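Local coordinates for protein putative fructosamine-3-kinase (Thermobifida fusca YX, PDB 3F7W) that is probably a kinase of the fructosamine-3-kinase family, whose members phosphorylate sugar adducts on protein amines, at residues 63-68 against 87-92; 100-105 against 231-236; 143-148 against 176-181; 161-166 against 262-267. One frame throughout, in Å; residues are numbered along the deposited sequence.

Interaction 1. Residues 63-68 against 87-92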
# COMPACT_ATOMS: atom_id res chain seq x y z
N LEU A 63 -11.06 2.56 -6.35
CA LEU A 63 -10.46 2.64 -7.69
C LEU A 63 -9.13 1.90 -7.72
O LEU A 63 -8.79 1.23 -8.71
CB LEU A 63 -10.32 4.08 -8.15
CG LEU A 63 -11.64 4.87 -8.37
CD1 LEU A 63 -11.36 6.21 -9.07
CD2 LEU A 63 -12.66 4.07 -9.17
N GLY A 64 -8.37 2.02 -6.63
CA GLY A 64 -7.07 1.36 -6.56
C GLY A 64 -7.23 -0.16 -6.53
O GLY A 64 -6.50 -0.85 -7.19
N LEU A 65 -8.23 -0.65 -5.79
CA LEU A 65 -8.50 -2.09 -5.77
C LEU A 65 -8.90 -2.60 -7.17
O LEU A 65 -8.43 -3.66 -7.61
CB LEU A 65 -9.59 -2.43 -4.75
CG LEU A 65 -9.24 -2.43 -3.26
CD1 LEU A 65 -10.51 -2.45 -2.35
CD2 LEU A 65 -8.27 -3.57 -2.90
N ASP A 66 -9.74 -1.83 -7.87
CA ASP A 66 -10.20 -2.23 -9.19
C ASP A 66 -9.04 -2.29 -10.16
O ASP A 66 -8.92 -3.20 -10.97
CB ASP A 66 -11.29 -1.28 -9.70
CG ASP A 66 -11.72 -1.56 -11.13
OD1 ASP A 66 -12.36 -2.59 -11.36
OD2 ASP A 66 -11.42 -0.74 -12.00
N TRP A 67 -8.20 -1.28 -10.09
CA TRP A 67 -7.09 -1.15 -11.01
C TRP A 67 -5.99 -2.17 -10.73
O TRP A 67 -5.42 -2.77 -11.64
CB TRP A 67 -6.58 0.29 -10.91
CG TRP A 67 -5.42 0.65 -11.81
CD1 TRP A 67 -5.47 0.94 -13.15
CD2 TRP A 67 -4.06 0.88 -11.41
NE1 TRP A 67 -4.21 1.27 -13.62
CE2 TRP A 67 -3.33 1.26 -12.56
CE3 TRP A 67 -3.39 0.80 -10.18
CZ2 TRP A 67 -1.96 1.56 -12.52
CZ3 TRP A 67 -2.04 1.08 -10.15
CH2 TRP A 67 -1.35 1.48 -11.30
N LEU A 68 -5.69 -2.38 -9.47
CA LEU A 68 -4.65 -3.30 -9.09
C LEU A 68 -5.04 -4.76 -9.29
O LEU A 68 -4.17 -5.64 -9.47
CB LEU A 68 -4.31 -3.00 -7.61
CG LEU A 68 -3.03 -3.44 -6.99
CD1 LEU A 68 -1.82 -2.72 -7.67
CD2 LEU A 68 -3.17 -3.13 -5.47
N LEU A 87 -17.13 1.01 2.00
CA LEU A 87 -16.43 0.16 1.06
C LEU A 87 -16.64 -1.29 1.52
O LEU A 87 -16.29 -1.63 2.65
CB LEU A 87 -14.94 0.54 1.00
CG LEU A 87 -13.99 -0.30 0.14
CD1 LEU A 87 -14.45 -0.39 -1.31
CD2 LEU A 87 -12.54 0.24 0.22
N ALA A 88 -17.28 -2.08 0.67
CA ALA A 88 -17.64 -3.50 0.93
C ALA A 88 -16.86 -4.36 -0.07
O ALA A 88 -16.95 -4.13 -1.29
CB ALA A 88 -19.12 -3.73 0.74
N MSE A 89 -16.12 -5.32 0.46
CA MSE A 89 -15.28 -6.18 -0.33
C MSE A 89 -15.33 -7.60 0.17
O MSE A 89 -15.85 -7.89 1.24
CB MSE A 89 -13.83 -5.68 -0.32
CG MSE A 89 -13.12 -5.85 0.96
SE MSE A 89 -11.34 -5.06 0.81
CE MSE A 89 -11.98 -3.22 0.72
N GLU A 90 -14.72 -8.48 -0.62
CA GLU A 90 -14.53 -9.86 -0.26
C GLU A 90 -13.88 -10.02 1.13
O GLU A 90 -12.90 -9.35 1.45
CB GLU A 90 -13.67 -10.45 -1.38
CG GLU A 90 -13.30 -11.86 -1.29
CD GLU A 90 -12.47 -12.29 -2.51
OE1 GLU A 90 -12.08 -11.43 -3.35
OE2 GLU A 90 -12.22 -13.51 -2.61
N TRP A 91 -14.46 -10.89 1.97
CA TRP A 91 -13.90 -11.23 3.27
C TRP A 91 -12.87 -12.35 3.10
O TRP A 91 -13.11 -13.31 2.37
CB TRP A 91 -15.00 -11.71 4.23
CG TRP A 91 -14.47 -12.19 5.55
CD1 TRP A 91 -14.15 -13.48 5.89
CD2 TRP A 91 -14.21 -11.39 6.71
NE1 TRP A 91 -13.68 -13.52 7.18
CE2 TRP A 91 -13.71 -12.26 7.71
CE3 TRP A 91 -14.34 -10.03 7.01
CZ2 TRP A 91 -13.34 -11.80 8.97
CZ3 TRP A 91 -13.96 -9.58 8.25
CH2 TRP A 91 -13.49 -10.47 9.24
N VAL A 92 -11.74 -12.18 3.76
CA VAL A 92 -10.65 -13.15 3.73
C VAL A 92 -10.54 -13.80 5.10
O VAL A 92 -10.42 -13.11 6.10
CB VAL A 92 -9.28 -12.46 3.38
CG1 VAL A 92 -8.17 -13.51 3.28
CG2 VAL A 92 -9.40 -11.69 2.07
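Leu65 of the helix pushes one methyl, CD1, into the end of Met89 on the strand, and this pair carries most of the contact. Met89 CE stands 3.5 Å from Leu65 CD1, tighter than ordinary van der Waals contact, while SE of Met89, a selenomethionine in this crystal, lies at 4.2 Å from the same methyl. The two side chains meet at about a right angle, CD1 touching CE. Leu65 points CG away from its carbonyl carbon (chi1 -75°), which carries the fork off the helix toward the strand. Met89 begins less comfortably: CG sits between backbone N and carbonyl carbon (chi1 71°), and a further bend at chi3 (69°) folds CE back toward the helix. An unbranched, flexible chain suits this place because the backbones are far apart, with 9.6 Å between Leu65 CA and Met89 CA. Leu87, two residues earlier on the same side of the strand, adds a looser touch, its CD2 lying 4.2 Å from Leu65 CD1. No hydrogen bond crosses here; the contact between these segments is apolar packing of three buried residues. The arrangement resembles the packing of the regulatory helix C on the N-lobe sheet of protein kinases, whose clan this family shares. Just past Met89, Glu90 O and Val92 N bind an unidentified ligand, a pattern like the adenine-binding hinge. Around the contact, Phe58, Glu61 and Ala62 of helix 57-68 also meet Leu87, Val79 of strand 79-83 touches Leu65, and Phe43 of strand 41-46 lies beside Met89.

Interaction 2. Residues 100-105 against 231-236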
# COMPACT_ATOMS: atom_id res chain seq x y z
N GLU A 100 4.84 -22.93 0.83
CA GLU A 100 4.11 -23.17 -0.41
C GLU A 100 3.30 -21.95 -0.86
O GLU A 100 3.29 -21.58 -2.04
CB GLU A 100 3.16 -24.35 -0.23
CG GLU A 100 3.83 -25.71 0.03
CD GLU A 100 4.39 -25.94 1.46
OE1 GLU A 100 3.91 -25.35 2.47
OE2 GLU A 100 5.32 -26.76 1.56
N ALA A 101 2.62 -21.34 0.10
CA ALA A 101 1.84 -20.12 -0.16
C ALA A 101 2.79 -18.97 -0.52
O ALA A 101 2.46 -18.13 -1.34
CB ALA A 101 1.03 -19.76 1.10
N ALA A 102 3.96 -18.94 0.11
CA ALA A 102 4.93 -17.89 -0.13
C ALA A 102 5.43 -17.90 -1.57
O ALA A 102 5.51 -16.84 -2.21
CB ALA A 102 6.12 -17.98 0.84
N GLU A 103 5.77 -19.08 -2.07
CA GLU A 103 6.18 -19.19 -3.47
C GLU A 103 5.06 -18.74 -4.41
O GLU A 103 5.29 -18.00 -5.38
CB GLU A 103 6.56 -20.63 -3.79
CG GLU A 103 7.73 -21.14 -2.98
CD GLU A 103 8.01 -22.61 -3.25
OE1 GLU A 103 7.68 -23.06 -4.38
OE2 GLU A 103 8.54 -23.30 -2.35
N ARG A 104 3.83 -19.13 -4.09
CA ARG A 104 2.71 -18.78 -4.94
C ARG A 104 2.46 -17.26 -4.89
O ARG A 104 2.22 -16.63 -5.92
CB ARG A 104 1.49 -19.58 -4.53
CG ARG A 104 1.64 -21.10 -4.82
CD ARG A 104 0.38 -21.85 -4.48
NE ARG A 104 -0.64 -21.48 -5.45
CZ ARG A 104 -0.80 -22.08 -6.64
NH1 ARG A 104 -0.03 -23.11 -7.00
NH2 ARG A 104 -1.75 -21.63 -7.46
N PHE A 105 2.63 -16.68 -3.72
CA PHE A 105 2.43 -15.23 -3.54
C PHE A 105 3.46 -14.43 -4.33
O PHE A 105 3.14 -13.40 -4.90
CB PHE A 105 2.47 -14.89 -2.06
CG PHE A 105 2.24 -13.45 -1.76
CD1 PHE A 105 1.19 -12.74 -2.36
CD2 PHE A 105 3.09 -12.76 -0.89
CE1 PHE A 105 0.98 -11.39 -2.05
CE2 PHE A 105 2.88 -11.44 -0.59
CZ PHE A 105 1.83 -10.75 -1.19
N LEU A 231 8.54 -10.13 6.67
CA LEU A 231 7.42 -10.94 6.20
C LEU A 231 7.77 -12.39 6.42
O LEU A 231 8.92 -12.77 6.17
CB LEU A 231 7.21 -10.75 4.71
CG LEU A 231 5.96 -11.40 4.09
CD1 LEU A 231 4.69 -10.60 4.46
CD2 LEU A 231 6.12 -11.58 2.57
N PRO A 232 6.80 -13.21 6.83
CA PRO A 232 7.08 -14.65 6.86
C PRO A 232 7.53 -15.12 5.51
O PRO A 232 6.94 -14.72 4.49
CB PRO A 232 5.72 -15.25 7.25
CG PRO A 232 5.04 -14.13 8.05
CD PRO A 232 5.43 -12.90 7.29
N TYR A 233 8.58 -15.95 5.47
CA TYR A 233 9.07 -16.54 4.22
C TYR A 233 9.42 -15.49 3.14
O TYR A 233 9.26 -15.74 1.95
CB TYR A 233 8.06 -17.58 3.67
CG TYR A 233 7.77 -18.67 4.67
CD1 TYR A 233 8.77 -19.60 5.02
CD2 TYR A 233 6.55 -18.74 5.32
CE1 TYR A 233 8.52 -20.57 5.96
CE2 TYR A 233 6.30 -19.71 6.27
CZ TYR A 233 7.29 -20.62 6.60
OH TYR A 233 7.04 -21.60 7.54
N LEU A 234 9.92 -14.33 3.58
CA LEU A 234 10.30 -13.26 2.66
C LEU A 234 11.17 -13.73 1.52
O LEU A 234 10.88 -13.43 0.37
CB LEU A 234 11.02 -12.13 3.38
CG LEU A 234 11.43 -10.94 2.50
CD1 LEU A 234 10.21 -10.27 1.80
CD2 LEU A 234 12.20 -9.93 3.34
N ASP A 235 12.24 -14.48 1.81
CA ASP A 235 13.14 -14.90 0.75
C ASP A 235 12.47 -15.83 -0.27
O ASP A 235 12.77 -15.75 -1.46
CB ASP A 235 14.39 -15.58 1.33
CG ASP A 235 15.32 -14.59 1.99
OD1 ASP A 235 15.30 -13.42 1.60
OD2 ASP A 235 16.09 -15.01 2.88
N ARG A 236 11.58 -16.70 0.19
CA ARG A 236 10.82 -17.54 -0.75
C ARG A 236 9.90 -16.73 -1.65
O ARG A 236 9.76 -17.05 -2.83
CB ARG A 236 9.98 -18.58 -0.04
CG ARG A 236 10.78 -19.77 0.45
CD ARG A 236 9.86 -20.86 0.94
NE ARG A 236 10.56 -22.12 1.23
CZ ARG A 236 11.29 -22.35 2.32
NH1 ARG A 236 11.45 -21.42 3.26
NH2 ARG A 236 11.87 -23.54 2.48
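Ala102 of helix 99-114 faces Tyr233 and Arg236 where a type II beta turn leads into helix 234-244, a helix-to-helix packing in the helical lobe of this kinase-like fold. The apolar part rests on one methyl. Ala102 CB lies 3.5 Å from Tyr233 CB and 4.0 Å from Arg236 CB, so it touches the roots of two larger side chains, and its own small size lets the backbones come close: Glu103 CA and Arg236 CA are 5.6 Å apart. Trp202 and Val237 also touch Ala102.

The turn brings Tyr233 into position. Pro232 suits its second place, where the ring already favours the required phi. Tyr233 takes the third place with a left-handed backbone (phi 56°), unusual for a residue with a side chain, and occupies the N-cap position of the helix that follows. The turn's closing bond, Leu234 N to Leu231 O at 3.2 Å, is weak.

The charged part lies on the exposed surface. Arg236 stretches straight from CG to NE, which takes its guanidinium past Ala102 to the neighbourhood of Glu103. Opposite charges should attract here, but the separation exceeds that of a salt bridge. Glu103 OE2 approaches the edge of the guanidinium, near its plane, and ends 4.3 Å from Arg236 NE.

Interaction 3. Residues 143-148 against 176-181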
# COMPACT_ATOMS: atom_id res chain seq x y z
N GLU A 143 12.17 12.04 -10.39
CA GLU A 143 11.38 13.25 -10.15
C GLU A 143 10.08 12.96 -9.38
O GLU A 143 9.70 13.68 -8.47
CB GLU A 143 11.05 13.92 -11.48
CG GLU A 143 12.24 14.56 -12.19
CD GLU A 143 13.28 13.58 -12.77
OE1 GLU A 143 12.98 12.39 -13.06
OE2 GLU A 143 14.43 14.04 -12.94
N PHE A 144 9.36 11.94 -9.82
CA PHE A 144 8.18 11.50 -9.13
C PHE A 144 8.47 11.18 -7.65
O PHE A 144 7.75 11.63 -6.75
CB PHE A 144 7.63 10.27 -9.85
CG PHE A 144 6.57 9.54 -9.11
CD1 PHE A 144 5.29 10.07 -9.00
CD2 PHE A 144 6.84 8.31 -8.51
CE1 PHE A 144 4.31 9.40 -8.30
CE2 PHE A 144 5.85 7.63 -7.82
CZ PHE A 144 4.60 8.18 -7.72
N TYR A 145 9.52 10.41 -7.39
CA TYR A 145 9.80 9.97 -6.03
C TYR A 145 10.18 11.16 -5.14
O TYR A 145 9.60 11.35 -4.08
CB TYR A 145 10.91 8.94 -6.05
CG TYR A 145 11.09 8.18 -4.76
CD1 TYR A 145 10.06 7.41 -4.24
CD2 TYR A 145 12.31 8.19 -4.08
CE1 TYR A 145 10.24 6.67 -3.06
CE2 TYR A 145 12.49 7.45 -2.91
CZ TYR A 145 11.44 6.70 -2.40
OH TYR A 145 11.59 5.97 -1.24
N ALA A 146 11.13 11.97 -5.61
CA ALA A 146 11.59 13.14 -4.86
C ALA A 146 10.43 14.08 -4.55
O ALA A 146 10.17 14.40 -3.39
CB ALA A 146 12.71 13.86 -5.59
N GLU A 147 9.68 14.48 -5.57
CA GLU A 147 8.73 15.58 -5.46
C GLU A 147 7.37 15.16 -4.89
O GLU A 147 6.71 15.95 -4.21
CB GLU A 147 8.51 16.22 -6.83
CG GLU A 147 9.78 16.79 -7.45
CD GLU A 147 9.62 17.14 -8.91
OE1 GLU A 147 8.50 17.46 -9.32
OE2 GLU A 147 10.61 17.14 -9.66
N GLN A 148 6.99 13.92 -5.17
CA GLN A 148 5.67 13.38 -4.77
C GLN A 148 5.67 12.29 -3.69
O GLN A 148 4.62 12.01 -3.10
CB GLN A 148 4.91 12.90 -6.02
CG GLN A 148 4.64 14.09 -6.95
CD GLN A 148 4.01 13.75 -8.29
OE1 GLN A 148 4.30 14.44 -9.26
NE2 GLN A 148 3.11 12.73 -8.35
N ASP A 176 19.64 14.72 -3.88
CA ASP A 176 20.62 15.34 -4.77
C ASP A 176 21.44 14.29 -5.52
O ASP A 176 21.97 14.59 -6.59
CB ASP A 176 21.55 16.27 -3.98
CG ASP A 176 20.86 17.54 -3.51
OD1 ASP A 176 19.71 17.83 -3.94
OD2 ASP A 176 21.47 18.27 -2.70
N ALA A 177 21.54 13.08 -4.95
CA ALA A 177 22.31 11.97 -5.52
C ALA A 177 21.41 10.97 -6.26
O ALA A 177 21.87 9.95 -6.76
CB ALA A 177 23.11 11.27 -4.42
N LEU A 178 20.12 11.30 -6.34
CA LEU A 178 19.12 10.34 -6.76
C LEU A 178 19.31 9.86 -8.18
O LEU A 178 19.05 8.70 -8.48
CB LEU A 178 17.70 10.91 -6.55
CG LEU A 178 16.51 9.98 -6.68
CD1 LEU A 178 16.68 8.75 -5.79
CD2 LEU A 178 15.19 10.74 -6.35
N ASP A 179 19.77 10.71 -9.10
CA ASP A 179 19.89 10.27 -10.50
C ASP A 179 21.13 9.37 -10.73
O ASP A 179 21.33 8.87 -11.84
CB ASP A 179 19.80 11.46 -11.50
CG ASP A 179 18.38 11.67 -12.04
OD1 ASP A 179 17.95 10.93 -12.97
OD2 ASP A 179 17.68 12.58 -11.54
N HIS A 180 21.93 9.15 -9.69
CA HIS A 180 22.85 8.00 -9.67
C HIS A 180 22.23 6.85 -8.89
O HIS A 180 22.19 5.71 -9.36
CB HIS A 180 24.19 8.33 -9.03
CG HIS A 180 24.99 7.11 -8.66
ND1 HIS A 180 25.49 6.23 -9.60
CD2 HIS A 180 25.37 6.62 -7.45
CE1 HIS A 180 26.13 5.25 -8.99
NE2 HIS A 180 26.07 5.46 -7.68
N LEU A 181 21.71 7.16 -7.70
CA LEU A 181 21.23 6.12 -6.77
C LEU A 181 20.06 5.30 -7.33
O LEU A 181 19.90 4.13 -6.98
CB LEU A 181 20.84 6.74 -5.42
CG LEU A 181 22.00 7.40 -4.66
CD1 LEU A 181 21.48 8.10 -3.43
CD2 LEU A 181 23.08 6.39 -4.27
O HOH W 1 14.92 11.24 -14.61
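Leu178 and Ala146 make the apolar heart of this contact, with Tyr145 beside them. Leu178 turns CG away from its backbone N (chi1 -168°), and its CD2 reaches across to lie 4.1 Å from Ala146 CB. The same methyl comes to the edge of the Tyr145 ring, near its plane, at 4.5 Å from CD2 of Tyr145. Alanine suits its place because a single methyl leaves space for the branched leucine, and leucine is long enough for one methyl, CD2, to reach both the alanine and the ring edge. Beyond the pair, Leu178 also touches Leu257 of helix 251-270. Tyr145, although largely apolar here, has a polar end that is well provided for: its OH bonds to Leu257 O and His261 N.

The polar part lies toward solvent. Glu143 points away at its root but bends at chi2 (70°), so that its carboxylate swings back toward Asp179. Glu143 OE2 and Asp179 OD2 are 3.8 Å apart, two like charges whose carboxylate planes differ by 44°. Asp179 was modelled in two conformers, which makes this approach doubtful. A water donates a hydrogen bond to Glu143 OE1 at 2.7 Å and a weak one to Asp179 OD1 at 3.5 Å, the latter doubtful because it rests on one conformer of Asp179; Thr140 OG1 also bonds to Glu143 OE1.

No direct hydrogen bond joins the segments. The contact lies where helix 141-159 starts and helix 165-176 has just ended, the open end of an antiparallel helical hairpin in the helical lobe of the kinase-like fold.

Interaction 4. Residues 161-166 against 262-267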
# COMPACT_ATOMS: atom_id res chain seq x y z
N GLY A 161 8.28 19.09 13.86
CA GLY A 161 9.41 19.01 14.76
C GLY A 161 9.84 17.60 15.07
O GLY A 161 10.60 17.40 16.03
N ALA A 162 9.42 16.63 14.25
CA ALA A 162 9.82 15.24 14.40
C ALA A 162 11.20 14.99 13.79
O ALA A 162 11.88 14.04 14.16
CB ALA A 162 8.80 14.31 13.75
N LEU A 163 11.60 15.86 12.87
CA LEU A 163 12.90 15.76 12.22
C LEU A 163 13.63 17.09 12.38
O LEU A 163 13.01 18.15 12.34
CB LEU A 163 12.74 15.42 10.73
CG LEU A 163 12.15 14.07 10.34
CD1 LEU A 163 12.08 13.93 8.83
CD2 LEU A 163 12.95 12.91 10.97
N THR A 164 14.95 17.01 12.57
CA THR A 164 15.80 18.20 12.77
C THR A 164 16.26 18.75 11.42
O THR A 164 16.19 18.05 10.40
CB THR A 164 17.08 17.85 13.55
OG1 THR A 164 17.85 16.90 12.79
CG2 THR A 164 16.75 17.25 14.92
N PRO A 165 16.77 19.99 11.40
CA PRO A 165 17.33 20.50 10.14
C PRO A 165 18.46 19.62 9.54
O PRO A 165 18.58 19.51 8.32
CB PRO A 165 17.84 21.89 10.53
CG PRO A 165 17.03 22.27 11.75
CD PRO A 165 16.83 20.99 12.48
N GLY A 166 19.24 18.98 10.41
CA GLY A 166 20.28 18.03 10.00
C GLY A 166 19.71 16.76 9.38
O GLY A 166 20.24 16.26 8.39
N PRO A 262 8.05 5.23 2.81
CA PRO A 262 7.25 4.74 3.94
C PRO A 262 7.76 5.20 5.27
O PRO A 262 6.95 5.46 6.16
CB PRO A 262 7.35 3.21 3.83
CG PRO A 262 8.48 2.95 2.93
CD PRO A 262 8.53 4.12 1.99
N LEU A 263 9.08 5.30 5.43
CA LEU A 263 9.61 5.74 6.72
C LEU A 263 9.24 7.19 7.08
O LEU A 263 8.94 7.51 8.25
CB LEU A 263 11.13 5.50 6.83
CG LEU A 263 11.47 4.02 7.05
CD1 LEU A 263 12.98 3.79 6.81
CD2 LEU A 263 11.00 3.48 8.47
N LEU A 264 9.28 8.07 6.08
CA LEU A 264 8.82 9.45 6.27
C LEU A 264 7.32 9.55 6.59
O LEU A 264 6.91 10.36 7.43
CB LEU A 264 9.16 10.30 5.05
CG LEU A 264 10.66 10.63 4.93
CD1 LEU A 264 10.96 11.09 3.49
CD2 LEU A 264 11.09 11.71 5.96
N VAL A 265 6.52 8.72 5.93
CA VAL A 265 5.10 8.65 6.27
C VAL A 265 4.92 8.21 7.72
O VAL A 265 4.10 8.77 8.43
CB VAL A 265 4.34 7.73 5.29
CG1 VAL A 265 2.87 7.51 5.76
CG2 VAL A 265 4.37 8.35 3.90
N HIS A 266 5.70 7.23 8.17
CA HIS A 266 5.56 6.73 9.54
C HIS A 266 5.93 7.81 10.57
O HIS A 266 5.24 7.98 11.59
CB HIS A 266 6.36 5.45 9.75
CG HIS A 266 5.99 4.37 8.78
ND1 HIS A 266 4.70 4.23 8.28
CD2 HIS A 266 6.72 3.39 8.21
CE1 HIS A 266 4.68 3.24 7.42
NE2 HIS A 266 5.88 2.69 7.37
N VAL A 267 6.99 8.55 10.28
CA VAL A 267 7.41 9.63 11.16
C VAL A 267 6.30 10.68 11.20
O VAL A 267 5.94 11.18 12.26
CB VAL A 267 8.77 10.22 10.76
CG1 VAL A 267 9.08 11.49 11.61
CG2 VAL A 267 9.87 9.19 11.00
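Ala162 and Leu163 lean onto Val267 and Leu264 of helix 251-270, and the tightest point is between two methyls: Ala162 CB stands 3.6 Å from Val267 CG1. Val267 sets CG1 opposite its backbone N (chi1 172°), which aims that branch at the loop. Because alanine is short, the backbones come near, 6.9 Å between Ala162 CA and Val267 CA. Leu163 spreads its fork over two neighbours one helical turn apart. Its CD1 meets Leu264 CD2 at 3.8 Å, the two side chains crossing at about a right angle, while CD2 of Leu163 lies a little further, 4.2 Å, from Val267 CG1. Branched aliphatic residues fit this buried patch, since their methyls meet without burying a polar side-chain group. Leu154 and Ala157 of helix 141-159 and Leu278 of helix 275-286 close in around Leu163.

The segment is the connection of a helical hairpin. Gly161 ends helix 141-159 with a Schellman motif, taking a positive phi (78°) that glycine adopts most readily. Thr164 begins helix 165-176 as its N-cap: its side chain caps a backbone N of the first turn while Thr164 N bonds to Asp167 OD2, a reciprocal pair consistent with a capping box. Ala162 and Leu163, between the two helix ends, point toward helix 251-270.

Gly161, Thr164 and Pro165, on the solvent side, make no contact with 262-267, and the rigid ring of Pro165 sits in the first helical turn, where no backbone N-H is required.

Interaction 1 belongs to the sheet-bearing lobe, the others to the helical lobe. It lies across the chain's centre from interactions 3 and 4, about 31 Å from each between centres, while interaction 2 is nearer, at about 22 Å, and strand 86-90 and helix 99-114 follow each other in the chain. Interactions 3 and 4 are close neighbours, with centres about 17 Å apart and nearest atoms about 5 Å. They hold opposite ends of the hairpin of helices 141-159 and 165-176; helix 251-270 supplies one side of interaction 4 and packs against interaction 3. The unidentified ligand lies near interaction 1, about 4 Å from the Met89 side chain; it may mark the cleft where related kinases bind nucleotide.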